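Local coordinates for protein 3-oxoadipate enol-lactonase (Burkholderia xenovorans, PDB 2XUA) that probably hydrolyses the enol-lactone of 3-oxoadipate in catechol breakdown, as an alpha/beta hydrolase whose pocket here holds laevulinic acid, at residues 31-34 and 35-39; 132-135 and 136-140; 196-199 and 200-203; 157-161 and 162-166; 253-256 and 257-261. All blocks are in the same frame, centred on the assembly; numbering follows the deposited sequence.

Contact 1: 31-34 and 35-39. With SHF (laevulinic acid), chain C.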
# COMPACT_ATOMS: atom_id res chain seq x y z
N LEU B 31 1.04 16.05 3.48
CA LEU B 31 2.18 15.46 2.73
C LEU B 31 1.67 15.38 1.28
O LEU B 31 0.51 15.01 1.09
CB LEU B 31 2.42 14.04 3.29
CG LEU B 31 2.85 14.07 4.76
CD1 LEU B 31 3.25 12.63 5.29
CD2 LEU B 31 4.03 15.06 4.95
N SER B 32 2.54 15.55 0.29
CA SER B 32 2.07 15.40 -1.08
C SER B 32 3.02 14.54 -1.90
O SER B 32 4.22 14.68 -1.80
CB SER B 32 1.87 16.81 -1.69
OG SER B 32 1.27 16.64 -2.97
N ASN B 33 2.47 13.56 -2.61
CA ASN B 33 3.20 12.40 -3.12
C ASN B 33 3.92 12.72 -4.47
O ASN B 33 3.66 13.71 -5.15
CB ASN B 33 2.25 11.24 -3.49
CG ASN B 33 1.27 10.85 -2.38
OD1 ASN B 33 0.25 10.20 -2.65
ND2 ASN B 33 1.54 11.26 -1.18
N SER B 34 4.83 11.83 -4.82
CA SER B 34 5.50 11.83 -6.14
C SER B 34 4.58 11.26 -7.22
O SER B 34 3.70 10.40 -6.94
CB SER B 34 6.71 10.89 -6.04
OG SER B 34 7.61 11.16 -7.15
N LEU B 35 4.82 11.66 -8.48
CA LEU B 35 4.21 10.96 -9.61
C LEU B 35 4.39 9.44 -9.57
O LEU B 35 5.49 8.95 -9.40
CB LEU B 35 4.78 11.53 -10.93
CG LEU B 35 4.26 10.99 -12.23
CD1 LEU B 35 2.80 11.39 -12.39
CD2 LEU B 35 5.14 11.56 -13.33
N GLY B 36 3.30 8.68 -9.80
CA GLY B 36 3.34 7.21 -9.83
C GLY B 36 3.40 6.58 -8.43
O GLY B 36 3.72 5.41 -8.32
N THR B 37 3.10 7.36 -7.37
CA THR B 37 3.03 6.76 -6.01
C THR B 37 1.64 7.00 -5.45
O THR B 37 0.86 7.74 -6.01
CB THR B 37 4.08 7.36 -5.04
OG1 THR B 37 3.76 8.73 -4.83
CG2 THR B 37 5.49 7.28 -5.65
N ASP B 38 1.35 6.39 -4.32
CA ASP B 38 0.15 6.75 -3.60
C ASP B 38 0.55 7.07 -2.17
O ASP B 38 1.73 7.12 -1.85
CB ASP B 38 -0.91 5.65 -3.68
CG ASP B 38 -0.60 4.42 -2.86
OD1 ASP B 38 0.45 4.35 -2.23
OD2 ASP B 38 -1.46 3.50 -2.82
N LEU B 39 -0.44 7.28 -1.29
CA LEU B 39 -0.11 7.80 0.02
C LEU B 39 0.66 6.85 0.94
O LEU B 39 1.12 7.30 1.99
CB LEU B 39 -1.34 8.43 0.66
CG LEU B 39 -2.51 7.78 1.42
CD1 LEU B 39 -3.84 8.02 0.87
CD2 LEU B 39 -2.37 6.40 2.11
C4 SHF C . 7.79 9.53 -11.89
C5 SHF C . 7.70 9.89 -10.40
C3 SHF C . 8.82 10.23 -12.78
C2 SHF C . 10.09 10.84 -12.13
C1 SHF C . 11.30 10.95 -13.16
O4 SHF C . 7.04 8.65 -12.36
O1 SHF C . 12.11 10.01 -13.09
OH1 SHF C . 11.46 11.98 -13.91
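Thr-37 folds back on Ser-34 and meets it with both branches of its side chain. Its hydroxyl OG1 sits between the backbone N and the carbonyl carbon (chi1 65°), and from there it donates to Ser-34 O at 2.7 Å, with the donor tilted a little from the carbonyl plane. The methyl CG2, set beside the backbone N, packs 3.8 Å from Ser-34 CB. The backbone adds a second grip: Thr-37 N donates to the same Ser-34 O at 3.1 Å, coming from above the carbonyl plane, so one buried oxygen takes two bonds from a single residue. This closes a type II beta turn from Ser-34 to Thr-37, with Gly-36 in the positive-phi position; it is the loop directly after strand 28-32 of the alpha/beta hydrolase sheet. Asn-33 brings CB up against Thr-37 OG1, at 3.2 Å. On the outer side of the turn Leu-35 points away from the strand end and lays CG and CD2 alongside the ketone end of laevulinic acid, CD2 lying 3.6 Å from ligand C4. Ser-34 borders the methyl end of the ligand, and its side chain also touches Ser-100, the probable nucleophile of a Ser-His-Asp triad.

Contact 2: 132-135 and 136-140; sequences PEVW and VPRAV. With SHF (laevulinic acid), chain C.
Arg-138 sends CG anti to its backbone nitrogen (chi1 -167°) and then bends at chi3 (-83°), which carries the guanidinium alongside both Val-134 and Trp-135, one turn back on the same helix. Trp-135 takes the other choice, with CG beside its own N, and its indole runs in the same direction as the arginine. The two flat groups stand nearly perpendicular, 83° between planes: Trp-135 CZ3 comes to the guanidinium edge, in its plane, 3.3 Å from Arg-138 NE, while CD of the arginine packs against the same six-membered ring at 3.4 Å from CZ3. Over one guanidinium face lies the methyl CG1 of Val-134, 3.4 Å from Arg-138 NH2. Flanked in this way, NH2 reaches the ligand carboxylate, giving a weak hydrogen bond to laevulinic acid OH1 at 3.4 Å.

Beneath these side chains the helix is kinked, since Pro-137 has no N-H to give to Glu-133 O; its ring carbon CG sits 3.2 Å from that oxygen instead. The turns on both sides are kept by Val-136 N to Pro-132 O, 2.9 Å, and by Arg-138 N to Val-134 O, 3.2 Å. Trp-135 NE1 is satisfied by Ile-129 O, just before the helix, and this should fix the indole's rotation. Helix 132-145, one of the helices inserted between strands 117-123 and 209-214 that probably make up the cap, forms part of the pocket wall: Trp-135 packs on Ile-193 and Asp-194, and Arg-138 on Tyr-186 and Cys-190, all of helix 183-195, while Leu-35 from the loop after strand 28-32 meets the indole.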
# COMPACT_ATOMS: atom_id res chain seq x y z
N PRO B 132 10.63 19.08 -21.70
CA PRO B 132 9.66 18.47 -22.59
C PRO B 132 10.18 17.15 -23.18
O PRO B 132 9.39 16.22 -23.43
CB PRO B 132 9.46 19.54 -23.66
CG PRO B 132 9.76 20.86 -22.89
CD PRO B 132 10.90 20.50 -22.02
N GLU B 133 11.51 17.05 -23.35
CA GLU B 133 12.17 15.85 -23.92
C GLU B 133 11.97 14.63 -23.00
O GLU B 133 12.05 13.48 -23.46
CB GLU B 133 13.67 16.10 -24.20
CG GLU B 133 14.00 17.14 -25.31
CD GLU B 133 13.50 18.58 -25.03
OE1 GLU B 133 13.62 19.04 -23.86
OE2 GLU B 133 12.99 19.26 -25.99
N VAL B 134 11.67 14.88 -21.73
CA VAL B 134 11.41 13.76 -20.80
C VAL B 134 9.91 13.49 -20.76
O VAL B 134 9.47 12.39 -20.97
CB VAL B 134 11.99 14.00 -19.37
CG1 VAL B 134 11.61 12.81 -18.43
CG2 VAL B 134 13.49 14.08 -19.39
N TRP B 135 9.12 14.54 -20.57
CA TRP B 135 7.72 14.39 -20.20
C TRP B 135 6.83 14.08 -21.36
O TRP B 135 5.76 13.46 -21.19
CB TRP B 135 7.21 15.67 -19.56
CG TRP B 135 7.81 15.91 -18.20
CD1 TRP B 135 8.55 16.98 -17.81
CD2 TRP B 135 7.74 15.04 -17.05
NE1 TRP B 135 8.93 16.85 -16.50
CE2 TRP B 135 8.46 15.65 -16.02
CE3 TRP B 135 7.10 13.80 -16.79
CZ2 TRP B 135 8.57 15.09 -14.76
CZ3 TRP B 135 7.20 13.24 -15.52
CH2 TRP B 135 7.92 13.89 -14.52
N VAL B 136 7.21 14.55 -22.56
CA VAL B 136 6.32 14.35 -23.71
C VAL B 136 6.30 12.86 -24.13
O VAL B 136 5.21 12.25 -24.22
CB VAL B 136 6.63 15.36 -24.86
CG1 VAL B 136 5.89 15.01 -26.15
CG2 VAL B 136 6.26 16.75 -24.42
N PRO B 137 7.49 12.23 -24.32
CA PRO B 137 7.57 10.79 -24.61
C PRO B 137 7.06 9.93 -23.45
O PRO B 137 6.52 8.85 -23.65
CB PRO B 137 9.09 10.52 -24.74
CG PRO B 137 9.71 11.84 -24.97
CD PRO B 137 8.82 12.90 -24.38
N ARG B 138 7.24 10.40 -22.24
CA ARG B 138 6.75 9.67 -21.09
C ARG B 138 5.25 9.46 -21.13
O ARG B 138 4.76 8.34 -20.90
CB ARG B 138 7.15 10.41 -19.81
CG ARG B 138 6.93 9.53 -18.57
CD ARG B 138 7.20 10.35 -17.35
NE ARG B 138 8.58 10.53 -16.88
CZ ARG B 138 9.64 9.78 -17.17
NH1 ARG B 138 9.53 8.76 -18.01
NH2 ARG B 138 10.83 10.07 -16.61
N ALA B 139 4.53 10.55 -21.42
CA ALA B 139 3.09 10.59 -21.54
C ALA B 139 2.63 9.73 -22.67
O ALA B 139 1.67 9.01 -22.53
CB ALA B 139 2.60 12.05 -21.75
N VAL B 140 3.35 9.78 -23.78
CA VAL B 140 3.02 8.92 -24.94
C VAL B 140 3.13 7.45 -24.56
O VAL B 140 2.24 6.62 -24.81
CB VAL B 140 3.95 9.21 -26.20
CG1 VAL B 140 3.80 8.07 -27.23
CG2 VAL B 140 3.64 10.56 -26.82
C4 SHF C . 7.79 9.53 -11.89
C5 SHF C . 7.70 9.89 -10.40
C3 SHF C . 8.82 10.23 -12.78
C2 SHF C . 10.09 10.84 -12.13
C1 SHF C . 11.30 10.95 -13.16
O4 SHF C . 7.04 8.65 -12.36
O1 SHF C . 12.11 10.01 -13.09
OH1 SHF C . 11.46 11.98 -13.91

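Contact 3: 196-199 and 200-203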
# COMPACT_ATOMS: atom_id res chain seq x y z
N ALA B 196 4.50 23.41 -15.70
CA ALA B 196 4.72 24.25 -14.53
C ALA B 196 6.15 24.67 -14.45
O ALA B 196 7.08 23.87 -14.26
CB ALA B 196 4.31 23.51 -13.23
N ASP B 197 6.36 25.95 -14.56
CA ASP B 197 7.69 26.46 -14.33
C ASP B 197 7.49 27.51 -13.27
O ASP B 197 7.02 28.64 -13.55
CB ASP B 197 8.27 27.01 -15.62
CG ASP B 197 9.63 27.62 -15.42
OD1 ASP B 197 10.10 27.71 -14.27
OD2 ASP B 197 10.20 28.05 -16.43
N LEU B 198 7.81 27.12 -12.04
CA LEU B 198 7.61 27.98 -10.89
C LEU B 198 8.85 28.76 -10.52
O LEU B 198 8.89 29.39 -9.46
CB LEU B 198 7.04 27.23 -9.68
CG LEU B 198 5.55 26.85 -9.59
CD1 LEU B 198 4.73 26.98 -10.82
CD2 LEU B 198 5.36 25.47 -8.97
N ARG B 199 9.85 28.73 -11.38
CA ARG B 199 11.06 29.45 -11.12
C ARG B 199 10.84 30.97 -10.92
O ARG B 199 11.45 31.54 -10.05
CB ARG B 199 12.10 29.19 -12.22
CG ARG B 199 12.92 27.91 -12.01
CD ARG B 199 13.90 27.72 -13.17
NE ARG B 199 13.14 27.41 -14.36
CZ ARG B 199 13.63 27.40 -15.60
NH1 ARG B 199 14.90 27.71 -15.83
NH2 ARG B 199 12.83 27.09 -16.61
N PRO B 200 9.99 31.64 -11.72
CA PRO B 200 9.87 33.11 -11.41
C PRO B 200 9.16 33.38 -10.07
O PRO B 200 9.46 34.38 -9.41
CB PRO B 200 9.00 33.64 -12.57
CG PRO B 200 9.19 32.65 -13.69
CD PRO B 200 9.24 31.28 -12.93
N GLU B 201 8.28 32.46 -9.65
CA GLU B 201 7.50 32.61 -8.41
C GLU B 201 8.23 32.26 -7.11
O GLU B 201 7.78 32.63 -6.02
CB GLU B 201 6.23 31.72 -8.49
CG GLU B 201 5.16 32.23 -9.43
CD GLU B 201 3.90 31.38 -9.41
OE1 GLU B 201 3.24 31.30 -8.33
OE2 GLU B 201 3.55 30.81 -10.49
N ALA B 202 9.32 31.50 -7.19
CA ALA B 202 9.96 31.00 -5.97
C ALA B 202 10.55 32.12 -5.16
O ALA B 202 10.40 32.14 -3.94
CB ALA B 202 11.00 29.96 -6.27
N PRO B 203 11.26 33.07 -5.82
CA PRO B 203 11.79 34.15 -4.99
C PRO B 203 10.76 34.89 -4.18
O PRO B 203 11.13 35.56 -3.25
CB PRO B 203 12.44 35.08 -6.03
CG PRO B 203 13.01 34.15 -6.96
CD PRO B 203 11.91 33.09 -7.15
O HOH W 1 5.99 30.88 -12.17
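Leu-198 O receives two weak backbone bonds as the chain turns into a 3-10 segment, from Glu-201 N and from Ala-202 N, both at 3.1 Å and both well bent. The side chain of Leu-198 passes Glu-201 at a slant, CD1 4.0 Å from Glu-201 OE2. Glu-201, extended beyond CG, takes its carboxylate back toward the preceding residues, where a water donates both to OE2, at 3.0 Å, and to Asp-197 O, at 2.8 Å. The same OE2 has a salt bridge to Arg-112 on helix 101-112. The whole piece belongs to the connection from helix 183-195 to strand 209-214, where Leu-198 packs on Leu-104 and Val-107 of helix 101-112 and Ala-202 touches Ala-231 of helix 222-231. Overlapping the start of the turn is an Asx turn: Asp-197 OD1 accepts from Arg-199 N at 3.1 Å. That oxygen also takes Arg-199 NE, which arrives from the opposite face of the carboxylate plane, on the syn side. Arg-199 bends at chi3 (-69°) to make this side-on grip, and its NH2 completes the salt bridge at 2.8 Å from Asp-197 OD2, meeting it from above the carboxylate plane. Pro-200 lies across Asp-197 at about a right angle, its CD 3.9 Å from Asp-197 OD1.

Contact 4: 157-161 and 162-166. With SHF (laevulinic acid), chain C.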
# COMPACT_ATOMS: atom_id res chain seq x y z
N ARG B 157 15.26 5.03 -11.50
CA ARG B 157 15.61 6.43 -11.21
C ARG B 157 15.26 6.83 -9.77
O ARG B 157 15.59 7.95 -9.34
CB ARG B 157 14.91 7.36 -12.21
CG ARG B 157 15.55 7.23 -13.63
CD ARG B 157 14.57 7.72 -14.71
NE ARG B 157 14.28 9.16 -14.64
CZ ARG B 157 15.16 10.15 -14.89
NH1 ARG B 157 16.44 9.88 -15.21
NH2 ARG B 157 14.76 11.42 -14.80
N TRP B 158 14.58 5.95 -9.04
CA TRP B 158 14.04 6.31 -7.72
C TRP B 158 14.91 5.83 -6.59
O TRP B 158 14.89 6.40 -5.52
CB TRP B 158 12.66 5.67 -7.56
CG TRP B 158 11.57 6.37 -8.33
CD1 TRP B 158 11.70 7.37 -9.28
CD2 TRP B 158 10.17 6.10 -8.20
NE1 TRP B 158 10.43 7.70 -9.77
CE2 TRP B 158 9.49 6.94 -9.10
CE3 TRP B 158 9.44 5.20 -7.41
CZ2 TRP B 158 8.12 6.91 -9.23
CZ3 TRP B 158 8.07 5.19 -7.51
CH2 TRP B 158 7.42 6.03 -8.44
N PHE B 159 15.68 4.75 -6.82
CA PHE B 159 16.54 4.23 -5.75
C PHE B 159 17.89 3.93 -6.30
O PHE B 159 17.97 3.64 -7.51
CB PHE B 159 15.93 2.90 -5.22
CG PHE B 159 14.55 3.08 -4.63
CD1 PHE B 159 14.38 3.69 -3.41
CD2 PHE B 159 13.44 2.67 -5.34
CE1 PHE B 159 13.09 3.87 -2.84
CE2 PHE B 159 12.16 2.84 -4.79
CZ PHE B 159 12.00 3.44 -3.49
N THR B 160 18.95 3.98 -5.48
CA THR B 160 20.26 3.52 -5.96
C THR B 160 20.16 2.01 -6.23
O THR B 160 19.24 1.34 -5.71
CB THR B 160 21.39 3.82 -4.95
OG1 THR B 160 21.10 3.12 -3.72
CG2 THR B 160 21.45 5.34 -4.69
N ALA B 161 21.01 1.52 -7.13
CA ALA B 161 21.11 0.08 -7.43
C ALA B 161 21.25 -0.74 -6.16
O ALA B 161 20.67 -1.84 -6.02
CB ALA B 161 22.33 -0.21 -8.37
N ASP B 162 22.04 -0.25 -5.23
CA ASP B 162 22.33 -1.05 -4.05
C ASP B 162 21.07 -1.17 -3.19
O ASP B 162 20.79 -2.23 -2.64
CB ASP B 162 23.39 -0.36 -3.23
CG ASP B 162 23.68 -1.07 -1.90
OD1 ASP B 162 23.94 -2.31 -1.88
OD2 ASP B 162 23.66 -0.38 -0.87
N TYR B 163 20.34 -0.07 -3.01
CA TYR B 163 19.12 -0.14 -2.19
C TYR B 163 18.17 -1.11 -2.84
O TYR B 163 17.48 -1.86 -2.15
CB TYR B 163 18.45 1.23 -2.07
CG TYR B 163 17.20 1.19 -1.22
CD1 TYR B 163 17.27 1.37 0.12
CD2 TYR B 163 15.95 0.96 -1.79
CE1 TYR B 163 16.13 1.28 0.93
CE2 TYR B 163 14.82 0.85 -1.00
CZ TYR B 163 14.93 1.03 0.37
OH TYR B 163 13.85 0.94 1.17
N MSE B 164 18.07 -1.04 -4.18
CA MSE B 164 17.12 -1.89 -4.84
C MSE B 164 17.47 -3.36 -4.65
O MSE B 164 16.61 -4.19 -4.34
CB MSE B 164 17.05 -1.54 -6.32
CG MSE B 164 16.35 -0.26 -6.53
SE MSE B 164 15.93 -0.05 -8.42
CE MSE B 164 17.73 -0.23 -9.13
N GLU B 165 18.76 -3.65 -4.78
CA GLU B 165 19.25 -5.03 -4.56
C GLU B 165 18.94 -5.49 -3.11
O GLU B 165 18.41 -6.56 -2.92
CB GLU B 165 20.74 -5.16 -5.00
CG GLU B 165 21.80 -5.34 -3.88
CD GLU B 165 21.79 -6.76 -3.26
OE1 GLU B 165 21.63 -7.77 -4.01
OE2 GLU B 165 21.91 -6.85 -2.01
N ARG B 166 19.20 -4.64 -2.12
CA ARG B 166 19.03 -4.96 -0.71
C ARG B 166 17.56 -5.04 -0.28
O ARG B 166 17.23 -5.74 0.70
CB ARG B 166 19.76 -3.91 0.18
CG ARG B 166 21.32 -3.98 0.28
CD ARG B 166 21.85 -2.56 0.85
NE ARG B 166 20.86 -2.08 1.78
CZ ARG B 166 20.44 -0.84 1.98
NH1 ARG B 166 20.93 0.22 1.32
NH2 ARG B 166 19.49 -0.67 2.89
C4 SHF C . 7.79 9.53 -11.89
C5 SHF C . 7.70 9.89 -10.40
C3 SHF C . 8.82 10.23 -12.78
C2 SHF C . 10.09 10.84 -12.13
C1 SHF C . 11.30 10.95 -13.16
O4 SHF C . 7.04 8.65 -12.36
O1 SHF C . 12.11 10.01 -13.09
OH1 SHF C . 11.46 11.98 -13.91
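Phe-159 and Tyr-163 lie with their rings near parallel, planes 20° apart, but slid so far that they barely overlap, the centroids being 5.1 Å apart. The closest approach is Phe-159 CD1 to Tyr-163 CD2, at 3.5 Å. Phe-159 CB at the same time packs against CG of selenomethionine Met-164, 3.4 Å away, so Phe-159, two residues ahead of the helix, touches two residues of its first turn. Thr-160 is the N-cap: with its hydroxyl set between backbone N and carbonyl carbon (chi1 61°), OG1 takes a weak bond from Tyr-163 N at 3.4 Å. The stronger partner of that hydroxyl is Glu-249 OE2. Met-164 N closes the first helical turn on Thr-160 O.

On the other side of Phe-159 the chain lines the ligand pocket. Arg-157 NE donates to laevulinic acid O1 at 2.8 Å, and NH2 adds a weak bond to OH1 at 3.5 Å, so the guanidinium meets the carboxylate along its edge. Trp-158 turns the edge of its indole to the other end of the ligand, with ligand C4 in the indole plane, while its ring meets that of His-244, the probable triad histidine. Residues 157-160 form the loop between helices 147-154 and 161-166, in what is probably the cap; Phe-159 and Tyr-163 rest on helix 246-249, and Met-164 and Phe-159 on Leu-171 of helix 168-179.

Contact 5: 253-256 and 257-261; sequences AFTK and TVVDF
Thr-257 turns back on Ala-253 with both of its donors. Its OG1, placed beside its own backbone N (chi1 -54°), gives a hydrogen bond of 2.6 Å to Ala-253 O, while Thr-257 N donates to the same oxygen at 2.9 Å from the opposite face of the carbonyl plane. The hydroxyl, on a helix face that packs toward the sheet, is thus satisfied within the helix itself. Val-258 comes next and lies side by side with Phe-254: its methyl CG2 makes an off-centre CH-pi contact, 4.2 Å from the ring centroid and 29° from the ring normal, with Phe-254 CE2 as the nearest ring atom. Phe-254 holds CG anti to its backbone N (chi1 -178°), and this lets the ring run alongside the valine. Val-259 repeats the spacing with Thr-255, the two CG2 methyls 4.1 Å apart and both side chains pointing the same way; Thr-255 OG1 is bonded to Ala-251 O, one turn earlier. At Asp-260 the contact becomes ionic. The Lys-256 chain bends at chi2 and chi4 and brings its end to the edge of the carboxylate, close to its plane, with NZ 3.4 Å from Asp-260 OD2, a long salt bridge on the outer side of the helix.

Helix 251-263 packs over the sheet near its 236-240 end. Phe-254, Thr-257 and Val-258 face strands 209-214 and 236-240, through Ile-212, Leu-240, Leu-210 and Val-238, while Thr-255 and Val-259 pack on Ala-48 and Leu-49 of helix 43-52.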
# COMPACT_ATOMS: atom_id res chain seq x y z
N ALA B 253 16.95 9.50 8.33
CA ALA B 253 17.54 10.82 8.25
C ALA B 253 16.56 11.79 7.70
O ALA B 253 16.52 12.95 8.14
CB ALA B 253 18.78 10.80 7.37
N PHE B 254 15.75 11.34 6.73
CA PHE B 254 14.73 12.20 6.12
C PHE B 254 13.70 12.64 7.20
O PHE B 254 13.39 13.85 7.31
CB PHE B 254 14.03 11.43 5.01
CG PHE B 254 12.98 12.23 4.29
CD1 PHE B 254 13.21 12.76 3.01
CD2 PHE B 254 11.75 12.47 4.91
CE1 PHE B 254 12.19 13.52 2.31
CE2 PHE B 254 10.72 13.21 4.22
CZ PHE B 254 10.94 13.73 2.93
N THR B 255 13.17 11.66 7.93
CA THR B 255 12.25 11.91 9.01
C THR B 255 12.79 12.91 10.04
O THR B 255 12.14 13.93 10.33
CB THR B 255 11.75 10.60 9.67
OG1 THR B 255 11.12 9.78 8.66
CG2 THR B 255 10.72 10.94 10.71
N LYS B 256 13.98 12.65 10.55
CA LYS B 256 14.64 13.53 11.48
C LYS B 256 14.76 14.94 10.94
O LYS B 256 14.44 15.92 11.65
CB LYS B 256 16.02 12.94 11.84
CG LYS B 256 16.86 13.74 12.84
CD LYS B 256 16.35 13.59 14.30
CE LYS B 256 17.10 14.46 15.37
NZ LYS B 256 18.57 14.55 15.09
N THR B 257 15.25 15.05 9.69
CA THR B 257 15.44 16.36 9.12
C THR B 257 14.14 17.16 9.06
O THR B 257 14.11 18.32 9.45
CB THR B 257 16.04 16.26 7.70
OG1 THR B 257 17.24 15.45 7.75
CG2 THR B 257 16.38 17.63 7.18
N VAL B 258 13.09 16.53 8.55
CA VAL B 258 11.80 17.16 8.39
C VAL B 258 11.22 17.46 9.78
O VAL B 258 10.73 18.56 9.98
CB VAL B 258 10.87 16.33 7.51
CG1 VAL B 258 9.54 16.98 7.38
CG2 VAL B 258 11.46 16.32 6.05
N VAL B 259 11.36 16.55 10.74
CA VAL B 259 10.78 16.80 12.08
C VAL B 259 11.49 17.98 12.78
O VAL B 259 10.82 18.87 13.30
CB VAL B 259 10.62 15.54 12.91
CG1 VAL B 259 10.12 15.87 14.40
CG2 VAL B 259 9.59 14.58 12.24
N ASP B 260 12.84 18.02 12.76
CA ASP B 260 13.57 19.05 13.49
C ASP B 260 13.27 20.41 12.86
O ASP B 260 13.04 21.39 13.58
CB ASP B 260 15.09 18.79 13.52
CG ASP B 260 15.47 17.49 14.25
OD1 ASP B 260 14.67 16.85 14.99
OD2 ASP B 260 16.62 17.09 14.05
N PHE B 261 13.22 20.45 11.53
CA PHE B 261 12.91 21.69 10.80
C PHE B 261 11.50 22.18 11.12
O PHE B 261 11.29 23.37 11.33
CB PHE B 261 13.08 21.57 9.26
CG PHE B 261 12.51 22.71 8.49
CD1 PHE B 261 13.13 23.97 8.49
CD2 PHE B 261 11.31 22.58 7.81
CE1 PHE B 261 12.55 25.07 7.79
CE2 PHE B 261 10.72 23.68 7.12
CZ PHE B 261 11.36 24.91 7.11

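In the fold
Along the chain the order is contact 1, contact 2, contact 4, contact 3 and contact 5. Contacts 1, 2 and 4 converge on laevulinic acid: contact 1 follows strand 28-32, its centre about 5 Å from the centre of the chain, and it touches both contacts 2 and 4, through Leu-35 and Trp-158. The pocket thus joins the loop after strand 28-32 to the probable cap helices between strands 117-123 and 209-214, with Arg-138 and Arg-157 gathered at the ligand carboxylate. Contacts 3 and 5 belong to the surrounding hydrolase scaffold, their centres about 25 Å apart. Contacts 2 and 5 lie on opposite sides of the chain's centre, centres about 33 Å apart.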